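Local structure of salmonella typhimurium DB7155 bacteriophage DET7 tailspike (Bacteriophage, 2V5I) at residues 84-93 / 167-178; 202-213 / 229-237. The protein probably binds and hydrolyses the O-antigen of Salmonella, acting as a trimeric receptor-binding tailspike of bacteriophage Det7. All blocks are in the same frame, centred on the assembly; numbering follows the deposited sequence.

How the contacts relate
Contact 1 (84-93 with 167-178) and contact 2 (202-213 with 229-237) come one after the other along the chain, their centres about 19 Å apart, and both pair parallel strands of the parallel beta-helix, right-handed as in the P22 tailspike family. The main pairing of contact 1, 85-92 with 167-173, lies on another face of the solenoid; after a corner its chain enters the sheet of contact 2. There strand 176-181 lies next to strand 202-205, with a probable hydrogen bond from Thr203 N to Tyr178 O, 3.0 Å apart. Some side chains of contact 1 touch the other two subunits, whereas contact 2 is touched by no other chain and ends in a partly exposed loop.

Contact 1: residues 84-93 / 167-178; sequences SVINQPFMES and EIRNAGGLMAAY
Val85, Ile86 and Asn87 pair in parallel with Glu167, Ile168 and Arg169, the two short strands running 4.8 Å apart at 12°. The pairing pauses at Gln88 and Asn170, which share a left-handed backbone conformation and bend both chains alike, then resumes from Phe90 with Gly172 to Glu92 with Leu174. Gly172 O takes two donors, Met91 N at 3.3 Å and Tyr178 OH at 2.7 Å; the amide comes from above the carbonyl plane, the phenol within it.

These matched bends lie within one face of the parallel beta-helix; the corner follows at Leu174 and Met175, and Ala176 and Tyr178 belong to the next face. Ile86 stacks on Ile168 in the interior, where aliphatic branches pack well; Pro89 CG lies 3.8 Å from Ile168 CG2 and also touches the Tyr178 ring. Met91 CG, set beside its own backbone N (chi1 -59°), meets Tyr178 OH at 3.5 Å.

On the other side of the strands, Val85 CG1 lies 3.7 Å above the guanidinium plane of the extended Arg169, whose NE and NH2 form a side-on salt bridge to Glu167 OE1 that keeps the flat group from turning. A water joins Asn87 ND2 to Asn170 ND2, and Gln88 NE2 reaches Gly83 O of a second subunit. Gly173 offers its CA to the Phe90 ring, 3.7 Å from the centroid; its backbone angles and the nearness of Met91 O and Ala176 CB demand glycine, while Gly172 leaves room for the ring. Glu92 runs alongside Leu174, its carboxylate held by Lys68 and Lys124.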
loop_
_atom_site.group_PDB
_atom_site.type_symbol
_atom_site.label_atom_id
_atom_site.label_comp_id
_atom_site.label_asym_id
_atom_site.label_seq_id
_atom_site.Cartn_x
_atom_site.Cartn_y
_atom_site.Cartn_z
ATOM N N SER A 84 15.965 -21.820 -21.755
ATOM C CA SER A 84 15.405 -23.098 -21.343
ATOM C C SER A 84 14.347 -22.875 -20.232
ATOM O O SER A 84 14.489 -21.957 -19.441
ATOM C CB SER A 84 16.508 -24.040 -20.834
ATOM O OG SER A 84 17.411 -24.422 -21.892
ATOM N N VAL A 85 13.426 -23.828 -20.090
ATOM C CA VAL A 85 12.344 -23.738 -19.074
ATOM C C VAL A 85 12.244 -25.089 -18.413
ATOM O O VAL A 85 12.234 -26.084 -19.104
ATOM C CB VAL A 85 10.999 -23.358 -19.705
ATOM C CG1 VAL A 85 9.876 -23.434 -18.695
ATOM C CG2 VAL A 85 11.108 -21.949 -20.283
ATOM N N ILE A 86 12.118 -25.094 -17.098
ATOM C CA ILE A 86 11.860 -26.324 -16.323
ATOM C C ILE A 86 10.517 -26.174 -15.636
ATOM O O ILE A 86 10.372 -25.343 -14.737
ATOM C CB ILE A 86 13.003 -26.562 -15.260
ATOM C CG1 ILE A 86 14.386 -26.525 -15.960
ATOM C CG2 ILE A 86 12.805 -27.893 -14.609
ATOM C CD1 ILE A 86 15.581 -26.638 -14.967
ATOM N N ASN A 87 9.521 -26.929 -16.100
ATOM C CA ASN A 87 8.157 -26.861 -15.563
ATOM C C ASN A 87 7.911 -27.928 -14.522
ATOM O O ASN A 87 8.087 -29.126 -14.769
ATOM C CB ASN A 87 7.136 -27.068 -16.708
ATOM C CG ASN A 87 7.137 -25.925 -17.698
ATOM O OD1 ASN A 87 7.376 -26.088 -18.930
ATOM N ND2 ASN A 87 6.886 -24.759 -17.186
ATOM N N GLN A 88 7.438 -27.498 -13.349
ATOM C CA GLN A 88 6.975 -28.387 -12.286
ATOM C C GLN A 88 7.988 -29.409 -11.758
ATOM O O GLN A 88 7.632 -30.549 -11.429
ATOM C CB GLN A 88 5.621 -29.093 -12.649
ATOM C CG GLN A 88 4.432 -28.181 -12.851
ATOM C CD GLN A 88 3.185 -28.911 -13.404
ATOM O OE1 GLN A 88 3.007 -29.039 -14.617
ATOM N NE2 GLN A 88 2.329 -29.364 -12.521
ATOM N N PRO A 89 9.276 -28.993 -11.618
ATOM C CA PRO A 89 10.215 -29.923 -11.034
ATOM C C PRO A 89 9.817 -30.196 -9.580
ATOM O O PRO A 89 9.174 -29.369 -8.912
ATOM C CB PRO A 89 11.553 -29.201 -11.119
ATOM C CG PRO A 89 11.178 -27.770 -11.045
ATOM C CD PRO A 89 9.871 -27.679 -11.810
ATOM N N PHE A 90 10.183 -31.377 -9.077
ATOM C CA PHE A 90 9.940 -31.697 -7.676
ATOM C C PHE A 90 11.202 -32.427 -7.150
ATOM O O PHE A 90 11.502 -33.559 -7.602
ATOM C CB PHE A 90 8.695 -32.602 -7.531
ATOM C CG PHE A 90 8.204 -32.770 -6.124
ATOM C CD1 PHE A 90 8.799 -33.686 -5.259
ATOM C CD2 PHE A 90 7.147 -32.019 -5.652
ATOM C CE1 PHE A 90 8.333 -33.862 -3.935
ATOM C CE2 PHE A 90 6.692 -32.152 -4.344
ATOM C CZ PHE A 90 7.280 -33.097 -3.480
ATOM N N MET A 91 11.949 -31.789 -6.216
ATOM C CA MET A 91 13.146 -32.365 -5.601
ATOM C C MET A 91 12.781 -32.974 -4.252
ATOM O O MET A 91 12.142 -32.301 -3.435
ATOM C CB MET A 91 14.164 -31.246 -5.400
ATOM C CG MET A 91 14.538 -30.569 -6.645
ATOM S SD MET A 91 15.212 -31.576 -7.976
ATOM C CE MET A 91 16.640 -32.292 -7.203
ATOM N N GLU A 92 13.112 -34.258 -4.020
ATOM C CA GLU A 92 12.793 -34.910 -2.732
ATOM C C GLU A 92 14.024 -35.638 -2.211
ATOM O O GLU A 92 14.729 -36.321 -2.971
ATOM C CB GLU A 92 11.636 -35.880 -2.913
ATOM C CG GLU A 92 11.366 -36.732 -1.658
ATOM C CD GLU A 92 10.116 -37.550 -1.737
ATOM O OE1 GLU A 92 9.224 -37.291 -2.581
ATOM O OE2 GLU A 92 9.996 -38.469 -0.888
ATOM N N SER A 93 14.357 -35.428 -0.941
ATOM C CA SER A 93 15.496 -36.130 -0.370
ATOM C C SER A 93 15.211 -37.591 -0.305
ATOM O O SER A 93 14.061 -37.993 -0.148
ATOM C CB SER A 93 15.886 -35.603 1.013
ATOM O OG SER A 93 14.821 -35.785 1.969
ATOM N N GLU A 167 14.386 -20.342 -16.750
ATOM C CA GLU A 167 13.234 -20.173 -15.821
ATOM C C GLU A 167 12.807 -21.508 -15.258
ATOM O O GLU A 167 12.675 -22.466 -16.017
ATOM C CB GLU A 167 12.042 -19.619 -16.558
ATOM C CG GLU A 167 12.168 -18.147 -16.845
ATOM C CD GLU A 167 10.802 -17.472 -17.051
ATOM O OE1 GLU A 167 9.769 -18.176 -17.090
ATOM O OE2 GLU A 167 10.766 -16.227 -17.193
ATOM N N ILE A 168 12.549 -21.537 -13.958
ATOM C CA ILE A 168 11.925 -22.695 -13.283
ATOM C C ILE A 168 10.531 -22.229 -12.883
ATOM O O ILE A 168 10.392 -21.127 -12.342
ATOM C CB ILE A 168 12.717 -23.070 -12.003
ATOM C CG1 ILE A 168 14.066 -23.663 -12.385
ATOM C CG2 ILE A 168 11.909 -24.055 -11.186
ATOM C CD1 ILE A 168 14.923 -24.079 -11.215
ATOM N N ARG A 169 9.504 -22.982 -13.266
ATOM C CA ARG A 169 8.133 -22.598 -12.994
ATOM C C ARG A 169 7.440 -23.651 -12.141
ATOM O O ARG A 169 7.594 -24.858 -12.399
ATOM C CB ARG A 169 7.367 -22.450 -14.314
ATOM C CG ARG A 169 7.941 -21.351 -15.240
ATOM C CD ARG A 169 7.188 -21.259 -16.557
ATOM N NE ARG A 169 7.869 -20.309 -17.449
ATOM C CZ ARG A 169 7.723 -20.269 -18.775
ATOM N NH1 ARG A 169 6.913 -21.123 -19.402
ATOM N NH2 ARG A 169 8.406 -19.373 -19.469
ATOM N N ASN A 170 6.683 -23.218 -11.137
ATOM C CA ASN A 170 5.842 -24.161 -10.320
ATOM C C ASN A 170 6.641 -25.287 -9.661
ATOM O O ASN A 170 6.193 -26.456 -9.574
ATOM C CB ASN A 170 4.713 -24.687 -11.222
ATOM C CG ASN A 170 3.864 -23.579 -11.792
ATOM O OD1 ASN A 170 3.191 -22.868 -11.043
ATOM N ND2 ASN A 170 3.870 -23.421 -13.103
ATOM N N ALA A 171 7.815 -24.897 -9.151
ATOM C CA ALA A 171 8.721 -25.855 -8.444
ATOM C C ALA A 171 8.123 -26.328 -7.144
ATOM O O ALA A 171 7.428 -25.611 -6.434
ATOM C CB ALA A 171 10.079 -25.241 -8.175
ATOM N N GLY A 172 8.401 -27.594 -6.833
ATOM C CA GLY A 172 8.069 -28.145 -5.536
ATOM C C GLY A 172 9.197 -28.945 -4.924
ATOM O O GLY A 172 10.298 -29.095 -5.452
ATOM N N GLY A 173 8.910 -29.475 -3.745
ATOM C CA GLY A 173 9.856 -30.396 -3.112
ATOM C C GLY A 173 9.637 -30.681 -1.663
ATOM O O GLY A 173 8.741 -30.094 -1.002
ATOM N N LEU A 174 10.410 -31.682 -1.201
ATOM C CA LEU A 174 10.482 -32.101 0.195
ATOM C C LEU A 174 11.936 -32.206 0.587
ATOM O O LEU A 174 12.691 -33.004 0.015
ATOM C CB LEU A 174 9.836 -33.494 0.357
ATOM C CG LEU A 174 8.302 -33.555 0.173
ATOM C CD1 LEU A 174 7.818 -35.004 0.215
ATOM C CD2 LEU A 174 7.604 -32.806 1.219
ATOM N N MET A 175 12.354 -31.420 1.576
ATOM C CA MET A 175 13.745 -31.229 1.939
ATOM C C MET A 175 14.569 -30.841 0.727
ATOM O O MET A 175 15.633 -31.418 0.480
ATOM C CB MET A 175 14.315 -32.493 2.659
ATOM C CG MET A 175 13.508 -32.762 3.933
ATOM S SD MET A 175 14.016 -31.624 5.260
ATOM C CE MET A 175 12.599 -31.573 6.301
ATOM N N ALA A 176 14.087 -29.799 0.009
ATOM C CA ALA A 176 14.586 -29.430 -1.305
ATOM C C ALA A 176 15.360 -28.122 -1.291
ATOM O O ALA A 176 15.186 -27.300 -0.403
ATOM C CB ALA A 176 13.403 -29.280 -2.276
ATOM N N ALA A 177 16.275 -27.999 -2.255
ATOM C CA ALA A 177 16.922 -26.712 -2.565
ATOM C C ALA A 177 17.070 -26.507 -4.065
ATOM O O ALA A 177 17.293 -27.432 -4.787
ATOM C CB ALA A 177 18.260 -26.633 -1.921
ATOM N N TYR A 178 16.936 -25.235 -4.508
ATOM C CA TYR A 178 17.199 -24.850 -5.847
ATOM C C TYR A 178 18.328 -23.835 -5.802
ATOM O O TYR A 178 18.247 -22.832 -5.108
ATOM C CB TYR A 178 15.921 -24.233 -6.454
ATOM C CG TYR A 178 14.855 -25.287 -6.672
ATOM C CD1 TYR A 178 13.938 -25.633 -5.646
ATOM C CD2 TYR A 178 14.767 -25.970 -7.888
ATOM C CE1 TYR A 178 13.001 -26.649 -5.856
ATOM C CE2 TYR A 178 13.831 -26.984 -8.091
ATOM C CZ TYR A 178 12.939 -27.287 -7.081
ATOM O OH TYR A 178 12.020 -28.291 -7.360
HETATM O O HOH W 1 5.106 -25.138 -15.042
#

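Contact 2: residues 202-213 / 229-237; sequences ITFENLSGDWGL and GVQFLRNNG
Arg234, Trp211 and Phe204 have the most surface buried where two successive coils of the parallel beta-helix meet: strands 202-205 and 230-233 run 4.8 Å apart and nearly parallel, and the loop after the first strand wraps round Arg234. With CG anti to its backbone N (chi1 -162°) and the chain extended as far as NE, Arg234 places its guanidinium inside this loop, with Leu207 O over one face and Trp211 over the opposite one. NH1 donates to Asn206 O and to Gly209 O, each at 2.9 Å, and NH2 adds a bond to Gly209 O, so one oxygen is gripped end-on by two nitrogens. Both acceptor oxygens lie near the guanidinium plane and fix its rotation. An arginine suits the place because its several N-H groups can bind backbone oxygens spread along a loop.

Trp211 covers one side of this chain. Arg234 CG lies over the six-membered ring in a CH-pi contact, 3.5 Å from its centroid, and CZ stands over the five-membered ring in a cation-pi interaction, the planes being 31° apart. The broad indole thus serves both the aliphatic and the charged part of one side chain, while Gly212 N bonds to Arg234 O.

Within the coil, Phe204 lies side by side with Phe232, CD2 to CE2 3.6 Å; the rings are slid so far apart that they barely overlap, and Phe204 also stacks on Phe180 of the preceding strand. On the other face, Gln231 NE2 donates to Thr203 OG1. Where the strands end, Asn206 N and Asn235 ND2 approach Leu233 O from opposite faces of its carbonyl plane, and Asn235 ND2 also reaches Asn206 OD1 at 2.9 Å.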
loop_
_atom_site.group_PDB
_atom_site.type_symbol
_atom_site.label_atom_id
_atom_site.label_comp_id
_atom_site.label_asym_id
_atom_site.label_seq_id
_atom_site.Cartn_x
_atom_site.Cartn_y
_atom_site.Cartn_z
ATOM N N ILE A 202 15.832 -21.201 -2.126
ATOM C CA ILE A 202 16.235 -20.709 -3.440
ATOM C C ILE A 202 17.434 -19.787 -3.248
ATOM O O ILE A 202 17.339 -18.856 -2.479
ATOM C CB ILE A 202 15.084 -19.935 -4.122
ATOM C CG1 ILE A 202 13.799 -20.822 -4.172
ATOM C CG2 ILE A 202 15.517 -19.461 -5.515
ATOM C CD1 ILE A 202 12.489 -20.091 -4.453
ATOM N N THR A 203 18.528 -20.062 -3.962
ATOM C CA THR A 203 19.764 -19.313 -3.793
ATOM C C THR A 203 20.357 -18.946 -5.151
ATOM O O THR A 203 20.419 -19.772 -6.043
ATOM C CB THR A 203 20.824 -20.222 -3.078
ATOM O OG1 THR A 203 20.335 -20.630 -1.807
ATOM C CG2 THR A 203 22.155 -19.497 -2.930
ATOM N N PHE A 204 20.686 -17.670 -5.319
ATOM C CA PHE A 204 21.499 -17.226 -6.438
ATOM C C PHE A 204 22.872 -16.865 -5.896
ATOM O O PHE A 204 23.015 -15.853 -5.199
ATOM C CB PHE A 204 20.822 -15.986 -7.074
ATOM C CG PHE A 204 19.548 -16.288 -7.769
ATOM C CD1 PHE A 204 19.539 -16.919 -8.965
ATOM C CD2 PHE A 204 18.295 -16.006 -7.150
ATOM C CE1 PHE A 204 18.289 -17.219 -9.629
ATOM C CE2 PHE A 204 17.115 -16.292 -7.835
ATOM C CZ PHE A 204 17.127 -16.927 -9.012
ATOM N N GLU A 205 23.871 -17.684 -6.255
ATOM C CA GLU A 205 25.224 -17.564 -5.755
ATOM C C GLU A 205 26.122 -17.121 -6.930
ATOM O O GLU A 205 26.273 -17.857 -7.914
ATOM C CB GLU A 205 25.651 -18.936 -5.252
ATOM C CG GLU A 205 27.072 -18.969 -4.740
ATOM C CD GLU A 205 28.081 -19.369 -5.838
ATOM O OE1 GLU A 205 28.100 -20.554 -6.310
ATOM O OE2 GLU A 205 28.901 -18.515 -6.246
ATOM N N ASN A 206 26.630 -15.877 -6.856
ATOM C CA ASN A 206 27.510 -15.332 -7.868
ATOM C C ASN A 206 28.853 -14.848 -7.291
ATOM O O ASN A 206 29.311 -13.737 -7.566
ATOM C CB ASN A 206 26.776 -14.183 -8.606
ATOM C CG ASN A 206 25.626 -14.693 -9.429
ATOM O OD1 ASN A 206 24.519 -14.867 -8.901
ATOM N ND2 ASN A 206 25.862 -14.948 -10.694
ATOM N N LEU A 207 29.479 -15.690 -6.491
ATOM C CA LEU A 207 30.710 -15.316 -5.784
ATOM C C LEU A 207 31.883 -15.071 -6.744
ATOM O O LEU A 207 32.791 -14.282 -6.409
ATOM C CB LEU A 207 31.085 -16.407 -4.760
ATOM C CG LEU A 207 30.129 -16.519 -3.553
ATOM C CD1 LEU A 207 30.489 -17.694 -2.686
ATOM C CD2 LEU A 207 30.184 -15.253 -2.735
ATOM N N SER A 208 31.856 -15.787 -7.875
ATOM C CA SER A 208 32.875 -15.674 -8.939
ATOM C C SER A 208 32.273 -15.119 -10.213
ATOM O O SER A 208 31.107 -15.225 -10.434
ATOM C CB SER A 208 33.404 -17.062 -9.335
ATOM O OG SER A 208 33.652 -17.888 -8.229
ATOM N N GLY A 209 33.108 -14.628 -11.105
ATOM C CA GLY A 209 32.611 -14.136 -12.378
ATOM C C GLY A 209 31.986 -12.767 -12.215
ATOM O O GLY A 209 32.340 -12.018 -11.307
ATOM N N ASP A 210 31.124 -12.399 -13.154
ATOM C CA ASP A 210 30.408 -11.147 -13.113
ATOM C C ASP A 210 29.437 -11.177 -11.911
ATOM O O ASP A 210 28.979 -12.238 -11.524
ATOM C CB ASP A 210 29.615 -10.941 -14.398
ATOM C CG ASP A 210 30.519 -10.584 -15.608
ATOM O OD1 ASP A 210 31.716 -10.334 -15.397
ATOM O OD2 ASP A 210 30.005 -10.542 -16.751
ATOM N N TRP A 211 29.162 -10.022 -11.338
ATOM C CA TRP A 211 28.122 -9.951 -10.285
ATOM C C TRP A 211 26.855 -10.481 -10.890
ATOM O O TRP A 211 26.525 -10.224 -12.066
ATOM C CB TRP A 211 27.921 -8.508 -9.817
ATOM C CG TRP A 211 29.031 -8.032 -8.889
ATOM C CD1 TRP A 211 30.347 -7.858 -9.215
ATOM C CD2 TRP A 211 28.930 -7.746 -7.491
ATOM N NE1 TRP A 211 31.058 -7.411 -8.109
ATOM C CE2 TRP A 211 30.189 -7.342 -7.045
ATOM C CE3 TRP A 211 27.878 -7.755 -6.572
ATOM C CZ2 TRP A 211 30.431 -7.009 -5.704
ATOM C CZ3 TRP A 211 28.114 -7.372 -5.278
ATOM C CH2 TRP A 211 29.372 -7.040 -4.831
ATOM N N GLY A 212 26.042 -11.139 -10.077
ATOM C CA GLY A 212 24.718 -11.594 -10.540
ATOM C C GLY A 212 23.805 -10.429 -10.910
ATOM O O GLY A 212 23.811 -9.415 -10.264
ATOM N N LEU A 213 22.985 -10.611 -11.940
ATOM C CA LEU A 213 22.136 -9.574 -12.500
ATOM C C LEU A 213 20.914 -10.259 -13.116
ATOM O O LEU A 213 21.041 -11.309 -13.729
ATOM C CB LEU A 213 22.848 -8.837 -13.641
ATOM C CG LEU A 213 22.098 -7.748 -14.429
ATOM C CD1 LEU A 213 21.651 -6.630 -13.543
ATOM C CD2 LEU A 213 22.995 -7.228 -15.560
ATOM N N GLY A 229 14.659 -18.569 3.153
ATOM C CA GLY A 229 13.784 -18.942 2.069
ATOM C C GLY A 229 14.388 -18.655 0.716
ATOM O O GLY A 229 14.448 -19.478 -0.184
ATOM N N VAL A 230 14.729 -17.370 0.534
ATOM C CA VAL A 230 15.418 -16.898 -0.658
ATOM C C VAL A 230 16.675 -16.161 -0.243
ATOM O O VAL A 230 16.646 -15.334 0.655
ATOM C CB VAL A 230 14.537 -15.892 -1.515
ATOM C CG1 VAL A 230 15.275 -15.439 -2.784
ATOM C CG2 VAL A 230 13.203 -16.498 -1.879
ATOM N N GLN A 231 17.794 -16.465 -0.883
ATOM C CA GLN A 231 19.017 -15.758 -0.564
ATOM C C GLN A 231 19.866 -15.435 -1.777
ATOM O O GLN A 231 19.849 -16.157 -2.747
ATOM C CB GLN A 231 19.858 -16.535 0.437
ATOM C CG GLN A 231 20.358 -17.815 -0.029
ATOM C CD GLN A 231 20.858 -18.746 1.153
ATOM O OE1 GLN A 231 20.847 -18.368 2.330
ATOM N NE2 GLN A 231 21.316 -19.932 0.808
ATOM N N PHE A 232 20.547 -14.266 -1.701
ATOM C CA PHE A 232 21.448 -13.801 -2.773
ATOM C C PHE A 232 22.853 -13.641 -2.252
ATOM O O PHE A 232 23.023 -13.171 -1.134
ATOM C CB PHE A 232 20.942 -12.389 -3.253
ATOM C CG PHE A 232 19.613 -12.435 -3.921
ATOM C CD1 PHE A 232 18.448 -12.366 -3.148
ATOM C CD2 PHE A 232 19.518 -12.560 -5.262
ATOM C CE1 PHE A 232 17.210 -12.434 -3.747
ATOM C CE2 PHE A 232 18.227 -12.625 -5.899
ATOM C CZ PHE A 232 17.106 -12.531 -5.076
ATOM N N LEU A 233 23.830 -13.965 -3.116
ATOM C CA LEU A 233 25.270 -13.761 -2.838
ATOM C C LEU A 233 25.906 -13.070 -4.047
ATOM O O LEU A 233 25.841 -13.567 -5.155
ATOM C CB LEU A 233 26.021 -15.086 -2.561
ATOM C CG LEU A 233 25.597 -15.888 -1.355
ATOM C CD1 LEU A 233 24.447 -16.796 -1.664
ATOM C CD2 LEU A 233 26.777 -16.719 -0.882
ATOM N N ARG A 234 26.472 -11.883 -3.823
ATOM C CA ARG A 234 27.161 -11.097 -4.854
ATOM C C ARG A 234 26.304 -10.859 -6.124
ATOM O O ARG A 234 26.747 -11.066 -7.228
ATOM C CB ARG A 234 28.489 -11.751 -5.178
ATOM C CG ARG A 234 29.490 -10.841 -5.905
ATOM C CD ARG A 234 30.910 -11.376 -5.838
ATOM N NE ARG A 234 31.840 -10.702 -6.765
ATOM C CZ ARG A 234 31.950 -10.967 -8.058
ATOM N NH1 ARG A 234 31.183 -11.865 -8.662
ATOM N NH2 ARG A 234 32.849 -10.291 -8.810
ATOM N N ASN A 235 25.058 -10.433 -5.889
ATOM C CA ASN A 235 24.157 -9.922 -6.925
ATOM C C ASN A 235 24.096 -8.395 -6.825
ATOM O O ASN A 235 24.049 -7.844 -5.735
ATOM C CB ASN A 235 22.776 -10.554 -6.782
ATOM C CG ASN A 235 22.703 -11.910 -7.434
ATOM O OD1 ASN A 235 21.902 -12.138 -8.377
ATOM N ND2 ASN A 235 23.535 -12.836 -7.006
ATOM N N ASN A 236 24.098 -7.745 -7.997
ATOM C CA ASN A 236 23.946 -6.275 -8.159
ATOM C C ASN A 236 22.942 -6.024 -9.261
ATOM O O ASN A 236 23.271 -6.288 -10.403
ATOM C CB ASN A 236 25.296 -5.630 -8.404
ATOM C CG ASN A 236 25.214 -4.119 -8.479
ATOM O OD1 ASN A 236 24.123 -3.544 -8.388
ATOM N ND2 ASN A 236 26.386 -3.460 -8.513
ATOM N N GLY A 237 21.768 -5.504 -8.909
ATOM C CA GLY A 237 20.699 -5.270 -9.903
ATOM C C GLY A 237 20.997 -4.003 -10.707
ATOM O O GLY A 237 20.231 -3.698 -11.680
#